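Local coordinates for protein 3-oxo-glucose-6-phosphate:glutamate aminotransferase (Bacillus subtilis subsp. subtilis, PDB 4K2M) that catalyses the reversible pyridoxal phosphate-dependent transamination of 3-dehydro-glucose 6-phosphate with glutamate to kanosamine 6-phosphate, a step in antibiotic biosynthesis, at residues 62-67 with 420-425; 324-329 with 427-432; 133-138 with 158-163. All blocks are in the same frame, centred on the assembly; numbering follows the deposited sequence. Where two conformers were deposited one is given.

In the fold
Contacts 1 and 2 are neighbours, their centres 12 Å apart, and share helix 423-441: contact 1 joins its first turn to residues 62-67 of the N-terminal domain, and contact 2 packs its next turns against helix 312-329. They meet directly, with Phe421 against both Tyr326 and Val429 and Ile66 against Arg428. Contact 3 lies on the other side of the chain's centre, 43 Å from contact 1 and 40 Å from contact 2 between centres, and about 28 Å from either between nearest atoms. It is also the one near the cofactor: the Ala159 side chain is about 8 Å from the bound external aldimine, whereas contacts 1 and 2 lie away from the cofactor and substrate sites.

Contact 1 (62-67 with 420-425); sequences KNREIS and SFTLEE
Arg64 leaves its backbone with CG opposite the amide nitrogen (chi1 -178°) and turns at chi3, while Glu424 starts with CG between its own N and carbonyl carbon and bends at chi2 (-95°); the two side chains cross at about a right angle. The guanidinium takes hold of the carboxylate side-on and on one oxygen alone: NE of Arg64 lies 2.8 Å from OE2 of Glu424, on that oxygen's anti lone pair, and NH2 of Arg64 reaches the same OE2 at 3.0 Å. OE2 lies in the guanidinium plane, yet the two planes are 73° apart. The other carboxylate oxygen, OE1, accepts from the backbone N of Gln61. CD1 of Ile66 lies over one face of the guanidinium, offset toward the rim, and also touches CG of Glu424 at 3.8 Å.

Helix 423-441 begins here with a capping box. Thr422 is the N-cap, its OG1 accepting from Glu425 N at 3.2 Å, and Glu425 OE1 in return accepts from Thr422 N at 3.0 Å. The Thr422 hydroxyl also donates to that OE1 at 2.7 Å, and Arg76 adds a salt bridge to it. From the N-terminal domain, Arg64 NH2 makes a weak hydrogen bond to Thr422 OG1 at 3.3 Å, with the oxygen in the guanidinium plane.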
loop_
_atom_site.group_PDB
_atom_site.type_symbol
_atom_site.label_atom_id
_atom_site.label_comp_id
_atom_site.label_asym_id
_atom_site.label_seq_id
_atom_site.Cartn_x
_atom_site.Cartn_y
_atom_site.Cartn_z
ATOM N N LYS A 62 7.144 25.365 32.093
ATOM C CA LYS A 62 8.576 25.656 32.110
ATOM C C LYS A 62 9.289 24.897 33.229
ATOM O O LYS A 62 10.454 24.517 33.105
ATOM C CB LYS A 62 8.798 27.164 32.259
ATOM C CG LYS A 62 10.267 27.558 32.312
ATOM C CD LYS A 62 10.495 29.042 32.061
ATOM C CE LYS A 62 10.503 29.854 33.352
ATOM N NZ LYS A 62 9.133 30.224 33.811
ATOM N N ASN A 63 8.569 24.671 34.321
ATOM C CA ASN A 63 9.127 24.006 35.496
ATOM C C ASN A 63 9.025 22.487 35.479
ATOM O O ASN A 63 9.302 21.840 36.488
ATOM C CB ASN A 63 8.450 24.523 36.772
ATOM C CG ASN A 63 6.930 24.371 36.735
ATOM O OD1 ASN A 63 6.294 24.564 35.690
ATOM N ND2 ASN A 63 6.336 24.071 37.893
ATOM N N ARG A 64 8.617 21.903 34.356
ATOM C CA ARG A 64 8.534 20.453 34.305
ATOM C C ARG A 64 9.931 19.957 33.976
ATOM O O ARG A 64 10.527 20.377 32.978
ATOM C CB ARG A 64 7.525 19.990 33.253
ATOM C CG ARG A 64 7.362 18.486 33.185
ATOM C CD ARG A 64 6.228 18.086 32.255
ATOM N NE ARG A 64 6.524 18.348 30.845
ATOM C CZ ARG A 64 7.052 17.452 30.017
ATOM N NH1 ARG A 64 7.369 16.236 30.469
ATOM N NH2 ARG A 64 7.277 17.774 28.741
ATOM N N GLU A 65 10.474 19.094 34.826
ATOM C CA GLU A 65 11.829 18.631 34.597
ATOM C C GLU A 65 11.883 17.742 33.370
ATOM O O GLU A 65 11.075 16.823 33.208
ATOM C CB GLU A 65 12.391 17.876 35.797
ATOM C CG GLU A 65 13.878 17.568 35.625
ATOM C CD GLU A 65 14.502 16.963 36.864
ATOM O OE1 GLU A 65 13.947 15.966 37.386
ATOM O OE2 GLU A 65 15.549 17.492 37.302
ATOM N N ILE A 66 12.849 18.034 32.512
ATOM C CA ILE A 66 13.063 17.260 31.309
ATOM C C ILE A 66 14.446 16.633 31.433
ATOM O O ILE A 66 15.431 17.361 31.554
ATOM C CB ILE A 66 13.059 18.179 30.082
ATOM C CG1 ILE A 66 11.746 18.972 30.001
ATOM C CG2 ILE A 66 13.299 17.363 28.820
ATOM C CD1 ILE A 66 10.512 18.097 30.005
ATOM N N SER A 67 14.522 15.299 31.424
ATOM C CA SER A 67 15.820 14.616 31.482
ATOM C C SER A 67 16.208 13.996 30.142
ATOM O O SER A 67 17.373 13.642 29.917
ATOM C CB SER A 67 15.816 13.539 32.563
ATOM O OG SER A 67 14.995 12.451 32.185
ATOM N N SER A 420 3.179 18.051 18.584
ATOM C CA SER A 420 2.981 17.764 20.012
ATOM C C SER A 420 4.237 17.912 20.873
ATOM O O SER A 420 4.236 17.549 22.058
ATOM C CB SER A 420 2.364 16.378 20.219
ATOM O OG SER A 420 1.014 16.364 19.797
ATOM N N PHE A 421 5.300 18.442 20.281
ATOM C CA PHE A 421 6.531 18.726 21.006
ATOM C C PHE A 421 6.215 19.800 22.050
ATOM O O PHE A 421 5.386 20.683 21.804
ATOM C CB PHE A 421 7.535 19.258 20.002
ATOM C CG PHE A 421 8.948 19.368 20.515
ATOM C CD1 PHE A 421 9.552 18.309 21.191
ATOM C CD2 PHE A 421 9.695 20.508 20.238
ATOM C CE1 PHE A 421 10.885 18.405 21.621
ATOM C CE2 PHE A 421 11.031 20.612 20.653
ATOM C CZ PHE A 421 11.618 19.557 21.349
ATOM N N THR A 422 6.844 19.739 23.219
ATOM C CA THR A 422 6.547 20.740 24.248
ATOM C C THR A 422 7.590 21.835 24.229
ATOM O O THR A 422 8.733 21.615 23.822
ATOM C CB THR A 422 6.447 20.139 25.670
ATOM O OG1 THR A 422 7.713 19.590 26.054
ATOM C CG2 THR A 422 5.391 19.056 25.735
ATOM N N LEU A 423 7.208 23.025 24.677
ATOM C CA LEU A 423 8.158 24.130 24.701
ATOM C C LEU A 423 9.224 23.910 25.764
ATOM O O LEU A 423 10.363 24.337 25.601
ATOM C CB LEU A 423 7.443 25.449 24.937
ATOM C CG LEU A 423 6.371 25.787 23.919
ATOM C CD1 LEU A 423 5.789 27.172 24.232
ATOM C CD2 LEU A 423 6.933 25.755 22.511
ATOM N N GLU A 424 8.870 23.227 26.847
ATOM C CA GLU A 424 9.873 22.917 27.862
ATOM C C GLU A 424 10.939 21.926 27.362
ATOM O O GLU A 424 12.116 22.043 27.708
ATOM C CB GLU A 424 9.226 22.451 29.177
ATOM C CG GLU A 424 8.397 21.170 29.090
ATOM C CD GLU A 424 6.903 21.439 28.880
ATOM O OE1 GLU A 424 6.545 22.538 28.401
ATOM O OE2 GLU A 424 6.089 20.541 29.190
ATOM N N GLU A 425 10.548 20.968 26.526
ATOM C CA GLU A 425 11.554 20.153 25.842
ATOM C C GLU A 425 12.394 21.011 24.904
ATOM O O GLU A 425 13.614 20.847 24.815
ATOM C CB GLU A 425 10.893 19.052 25.031
ATOM C CG GLU A 425 10.333 17.900 25.827
ATOM C CD GLU A 425 9.443 17.022 24.963
ATOM O OE1 GLU A 425 8.334 17.468 24.586
ATOM O OE2 GLU A 425 9.858 15.890 24.649
#

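Contact 2 (324-329 with 427-432); sequences DRYITQ and DRVMEG
The guanidinium of Arg325 carries NE2 of Gln329 over one face, offset toward the rim, and meets Asp427 at its edge; the ring of Tyr326 has CG of Met430 at its edge, in the ring plane. Arg325 holds the aspartate end-on, with both terminal nitrogens directed to a single oxygen: NH2 of Arg325 is 2.9 Å from OD1 of Asp427, on the syn lone pair, and NH1 of Arg325 approaches the same OD1 at 3.0 Å from above the carboxylate plane. Neither N-H points straight at the oxygen, the angles being 140° and 135°, and OD1 is tilted somewhat from the guanidinium plane. The second oxygen of Asp427, OD2, is hydrogen-bonded to the hydroxyl of Tyr60, while Arg325 NH1 also donates to OE1 of Gln426.

The contact joins two helices of the aminotransferase part of the chain, 312-329 and 423-441, which run in the same general direction, their local axes inclined by 28° and 11.0 Å apart at closest approach. Met430 reaches from helix 423-441 toward helix 312-329. Its CG is 3.7 Å from CD1 of Tyr326, and its sulfur forms an oblique Met-aromatic contact with the ring, SD lying 5.0 Å from the centroid. A bend at chi3 turns the methyl toward Gln329, where CE of Met430 comes within 3.3 Å of OE1 of Gln329. Farther out along the ring, Val429 CG1 packs against Tyr326 OH at 3.7 Å, and that hydroxyl is hydrogen-bonded to the carbonyl oxygen of Pro416.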
loop_
_atom_site.group_PDB
_atom_site.type_symbol
_atom_site.label_atom_id
_atom_site.label_comp_id
_atom_site.label_asym_id
_atom_site.label_seq_id
_atom_site.Cartn_x
_atom_site.Cartn_y
_atom_site.Cartn_z
ATOM N N ASP A 324 9.838 29.320 14.604
ATOM C CA ASP A 324 10.067 30.728 14.941
ATOM C C ASP A 324 10.800 30.837 16.275
ATOM O O ASP A 324 11.691 31.678 16.436
ATOM C CB ASP A 324 8.721 31.459 15.004
ATOM C CG ASP A 324 8.858 32.932 15.377
ATOM O OD1 ASP A 324 9.592 33.675 14.691
ATOM O OD2 ASP A 324 8.205 33.341 16.345
ATOM N N ARG A 325 10.441 29.978 17.219
ATOM C CA ARG A 325 11.019 30.029 18.569
ATOM C C ARG A 325 12.486 29.590 18.541
ATOM O O ARG A 325 13.330 30.213 19.186
ATOM C CB ARG A 325 10.192 29.167 19.522
ATOM C CG ARG A 325 10.465 29.409 21.016
ATOM C CD ARG A 325 9.311 28.850 21.847
ATOM N NE ARG A 325 9.434 29.135 23.286
ATOM C CZ ARG A 325 10.022 28.335 24.175
ATOM N NH1 ARG A 325 10.576 27.202 23.788
ATOM N NH2 ARG A 325 10.056 28.670 25.466
ATOM N N TYR A 326 12.793 28.534 17.784
ATOM C CA TYR A 326 14.188 28.144 17.570
ATOM C C TYR A 326 14.976 29.271 16.934
ATOM O O TYR A 326 16.102 29.567 17.342
ATOM C CB TYR A 326 14.283 26.943 16.621
ATOM C CG TYR A 326 14.195 25.569 17.244
ATOM C CD1 TYR A 326 14.849 25.264 18.439
ATOM C CD2 TYR A 326 13.488 24.559 16.604
ATOM C CE1 TYR A 326 14.788 23.988 18.980
ATOM C CE2 TYR A 326 13.419 23.286 17.133
ATOM C CZ TYR A 326 14.070 23.008 18.323
ATOM O OH TYR A 326 13.989 21.740 18.838
ATOM N N ILE A 327 14.415 29.881 15.891
ATOM C CA ILE A 327 15.185 30.861 15.115
ATOM C C ILE A 327 15.479 32.090 15.967
ATOM O O ILE A 327 16.589 32.625 15.954
ATOM C CB ILE A 327 14.466 31.237 13.808
ATOM C CG1 ILE A 327 14.486 30.044 12.840
ATOM C CG2 ILE A 327 15.109 32.466 13.158
ATOM C CD1 ILE A 327 13.535 30.212 11.634
ATOM N N THR A 328 14.489 32.520 16.731
ATOM C CA THR A 328 14.674 33.670 17.602
ATOM C C THR A 328 15.615 33.356 18.773
ATOM O O THR A 328 16.556 34.111 19.037
ATOM C CB THR A 328 13.309 34.187 18.105
ATOM O OG1 THR A 328 12.539 34.614 16.970
ATOM C CG2 THR A 328 13.481 35.369 19.072
ATOM N N GLN A 329 15.383 32.252 19.473
ATOM C CA GLN A 329 16.110 32.018 20.720
ATOM C C GLN A 329 17.542 31.516 20.494
ATOM O O GLN A 329 18.394 31.668 21.377
ATOM C CB GLN A 329 15.312 31.130 21.694
ATOM C CG GLN A 329 14.020 31.839 22.190
ATOM C CD GLN A 329 13.376 31.204 23.414
ATOM O OE1 GLN A 329 14.023 30.485 24.182
ATOM N NE2 GLN A 329 12.086 31.482 23.606
ATOM N N ASP A 427 13.083 24.134 25.197
ATOM C CA ASP A 427 14.014 24.867 26.068
ATOM C C ASP A 427 15.285 24.063 26.314
ATOM O O ASP A 427 16.396 24.600 26.243
ATOM C CB ASP A 427 13.376 25.195 27.435
ATOM C CG ASP A 427 12.249 26.211 27.341
ATOM O OD1 ASP A 427 12.157 26.921 26.313
ATOM O OD2 ASP A 427 11.467 26.303 28.321
ATOM N N ARG A 428 15.131 22.778 26.613
ATOM C CA ARG A 428 16.291 21.954 26.910
ATOM C C ARG A 428 17.171 21.730 25.687
ATOM O O ARG A 428 18.407 21.745 25.784
ATOM C CB ARG A 428 15.879 20.609 27.522
ATOM C CG ARG A 428 17.096 19.795 27.990
ATOM C CD ARG A 428 16.728 18.652 28.914
ATOM N NE ARG A 428 17.912 17.950 29.417
ATOM C CZ ARG A 428 18.574 18.289 30.521
ATOM N NH1 ARG A 428 18.176 19.326 31.248
ATOM N NH2 ARG A 428 19.634 17.588 30.902
ATOM N N VAL A 429 16.542 21.541 24.525
ATOM C CA VAL A 429 17.294 21.420 23.279
ATOM C C VAL A 429 18.165 22.646 23.075
ATOM O O VAL A 429 19.349 22.545 22.745
ATOM C CB VAL A 429 16.360 21.272 22.062
ATOM C CG1 VAL A 429 17.182 21.313 20.753
ATOM C CG2 VAL A 429 15.578 19.979 22.155
ATOM N N MET A 430 17.565 23.812 23.277
ATOM C CA MET A 430 18.240 25.065 22.990
ATOM C C MET A 430 19.339 25.375 23.995
ATOM O O MET A 430 20.425 25.803 23.615
ATOM C CB MET A 430 17.222 26.201 22.917
ATOM C CG MET A 430 16.333 26.074 21.684
ATOM S SD MET A 430 15.228 27.456 21.448
ATOM C CE MET A 430 14.257 27.390 22.952
ATOM N N GLU A 431 19.059 25.150 25.273
ATOM C CA GLU A 431 20.070 25.376 26.297
ATOM C C GLU A 431 21.235 24.408 26.123
ATOM O O GLU A 431 22.394 24.790 26.268
ATOM C CB GLU A 431 19.451 25.260 27.687
ATOM C CG GLU A 431 18.355 26.288 27.921
ATOM C CD GLU A 431 17.795 26.236 29.321
ATOM O OE1 GLU A 431 16.551 26.205 29.463
ATOM O OE2 GLU A 431 18.602 26.237 30.277
ATOM N N GLY A 432 20.922 23.159 25.788
ATOM C CA GLY A 432 21.945 22.158 25.531
ATOM C C GLY A 432 22.814 22.569 24.353
ATOM O O GLY A 432 24.039 22.418 24.370
#

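Contact 3 (133-138 with 158-163); sequences IGLLAL and NAVLAS
Leu135 and Val160 meet through one methyl each, CD1 of Leu135 lying 3.8 Å from CG2 of Val160 and equally close to its CA. CB of Val160 points away from helix 127-137, so the leucine methyl settles against the backbone of the opposing helix as much as against the valine branch. The same CD1 also lies 4.0 Å from OG of Ser163 in the conformer given here. Next to it, Leu136 brings CD2 against the same serine, 3.9 Å from Ser163 CB and 3.8 Å from Ser163 O. The contact is van der Waals packing, with no hydrogen bond between the two segments.

In this conformer the first torsion of Ser163 (chi1 79°) places OG between the backbone N and the carbonyl carbon; from there the hydroxyl donates to Val160 O at 2.8 Å, within its own segment. Leu135 is backed by Ile222 and Phe194 of the central sheet, and Leu136 by Phe293 and Phe274. On helix 154-163, Asn158 hydrogen-bonds to Lys287 and to the carbonyl oxygen of His277, both of the second subunit, placing this helix at the dimer interface.

The local helix axes approach to 9.4 Å at an angle of 46°. Here the two helices flank the mixed seven-stranded sheet of the large domain of the aspartate aminotransferase fold, and Ala159 lies close to Thr128, a pyridoxal 5'-phosphate-binding residue.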
loop_
_atom_site.group_PDB
_atom_site.type_symbol
_atom_site.label_atom_id
_atom_site.label_comp_id
_atom_site.label_asym_id
_atom_site.label_seq_id
_atom_site.Cartn_x
_atom_site.Cartn_y
_atom_site.Cartn_z
ATOM N N ILE A 133 3.988 6.648 -10.479
ATOM C CA ILE A 133 2.849 6.752 -11.373
ATOM C C ILE A 133 2.853 8.075 -12.143
ATOM O O ILE A 133 2.592 8.100 -13.356
ATOM C CB ILE A 133 1.543 6.573 -10.585
ATOM C CG1 ILE A 133 1.420 5.105 -10.163
ATOM C CG2 ILE A 133 0.349 6.936 -11.433
ATOM C CD1 ILE A 133 0.428 4.904 -9.008
ATOM N N GLY A 134 3.169 9.172 -11.461
ATOM C CA GLY A 134 3.181 10.468 -12.125
ATOM C C GLY A 134 4.181 10.503 -13.275
ATOM O O GLY A 134 3.888 11.008 -14.358
ATOM N N LEU A 135 5.374 9.963 -13.045
ATOM C CA LEU A 135 6.384 9.891 -14.107
ATOM C C LEU A 135 5.873 9.097 -15.304
ATOM O O LEU A 135 5.984 9.526 -16.458
ATOM C CB LEU A 135 7.685 9.278 -13.574
ATOM C CG LEU A 135 8.524 10.182 -12.665
ATOM C CD1 LEU A 135 9.602 9.388 -11.928
ATOM C CD2 LEU A 135 9.160 11.277 -13.488
ATOM N N LEU A 136 5.314 7.926 -15.035
ATOM C CA LEU A 136 4.800 7.100 -16.118
ATOM C C LEU A 136 3.629 7.765 -16.842
ATOM O O LEU A 136 3.549 7.718 -18.076
ATOM C CB LEU A 136 4.402 5.716 -15.585
ATOM C CG LEU A 136 5.564 4.876 -15.068
ATOM C CD1 LEU A 136 5.064 3.664 -14.295
ATOM C CD2 LEU A 136 6.467 4.402 -16.223
ATOM N N ALA A 137 2.715 8.370 -16.087
ATOM C CA ALA A 137 1.568 9.058 -16.679
ATOM C C ALA A 137 2.009 10.213 -17.567
ATOM O O ALA A 137 1.370 10.502 -18.576
ATOM C CB ALA A 137 0.579 9.545 -15.594
ATOM N N LEU A 138 3.100 10.867 -17.183
ATOM C CA LEU A 138 3.671 11.965 -17.960
ATOM C C LEU A 138 4.426 11.465 -19.191
ATOM O O LEU A 138 4.937 12.258 -19.975
ATOM C CB LEU A 138 4.620 12.788 -17.089
ATOM C CG LEU A 138 3.994 13.826 -16.158
ATOM C CD1 LEU A 138 5.029 14.312 -15.134
ATOM C CD2 LEU A 138 3.478 15.010 -16.970
ATOM N N ASN A 158 14.228 6.184 -6.074
ATOM C CA ASN A 158 13.683 4.847 -6.332
ATOM C C ASN A 158 12.501 4.892 -7.273
ATOM O O ASN A 158 12.334 4.015 -8.117
ATOM C CB ASN A 158 13.277 4.142 -5.033
ATOM C CG ASN A 158 14.464 3.587 -4.277
ATOM O OD1 ASN A 158 15.509 3.288 -4.870
ATOM N ND2 ASN A 158 14.328 3.481 -2.955
ATOM N N ALA A 159 11.668 5.915 -7.125
ATOM C CA ALA A 159 10.509 6.055 -7.994
ATOM C C ALA A 159 10.947 6.293 -9.435
ATOM O O ALA A 159 10.319 5.800 -10.377
ATOM C CB ALA A 159 9.612 7.185 -7.509
ATOM N N VAL A 160 12.027 7.046 -9.611
ATOM C CA VAL A 160 12.574 7.254 -10.944
ATOM C C VAL A 160 13.131 5.947 -11.507
ATOM O O VAL A 160 12.794 5.543 -12.626
ATOM C CB VAL A 160 13.681 8.307 -10.933
ATOM C CG1 VAL A 160 14.257 8.471 -12.335
ATOM C CG2 VAL A 160 13.130 9.653 -10.457
ATOM N N LEU A 161 13.980 5.286 -10.729
ATOM C CA LEU A 161 14.623 4.055 -11.187
ATOM C C LEU A 161 13.620 2.935 -11.447
ATOM O O LEU A 161 13.765 2.174 -12.414
ATOM C CB LEU A 161 15.680 3.607 -10.173
ATOM C CG LEU A 161 16.894 4.525 -10.104
ATOM C CD1 LEU A 161 17.719 4.233 -8.853
ATOM C CD2 LEU A 161 17.765 4.373 -11.358
ATOM N N ALA A 162 12.608 2.825 -10.590
ATOM C CA ALA A 162 11.586 1.783 -10.739
ATOM C C ALA A 162 10.768 2.014 -12.002
ATOM O O ALA A 162 10.289 1.062 -12.621
ATOM C CB ALA A 162 10.655 1.768 -9.524
ATOM N N SER A 163 10.592 3.276 -12.383
ATOM C CA SER A 163 9.816 3.601 -13.581
ATOM C C SER A 163 10.643 3.420 -14.851
ATOM O O SER A 163 10.112 3.502 -15.959
ATOM C CB SER A 163 9.268 5.028 -13.517
ATOM O OG SER A 163 10.260 5.993 -13.847
#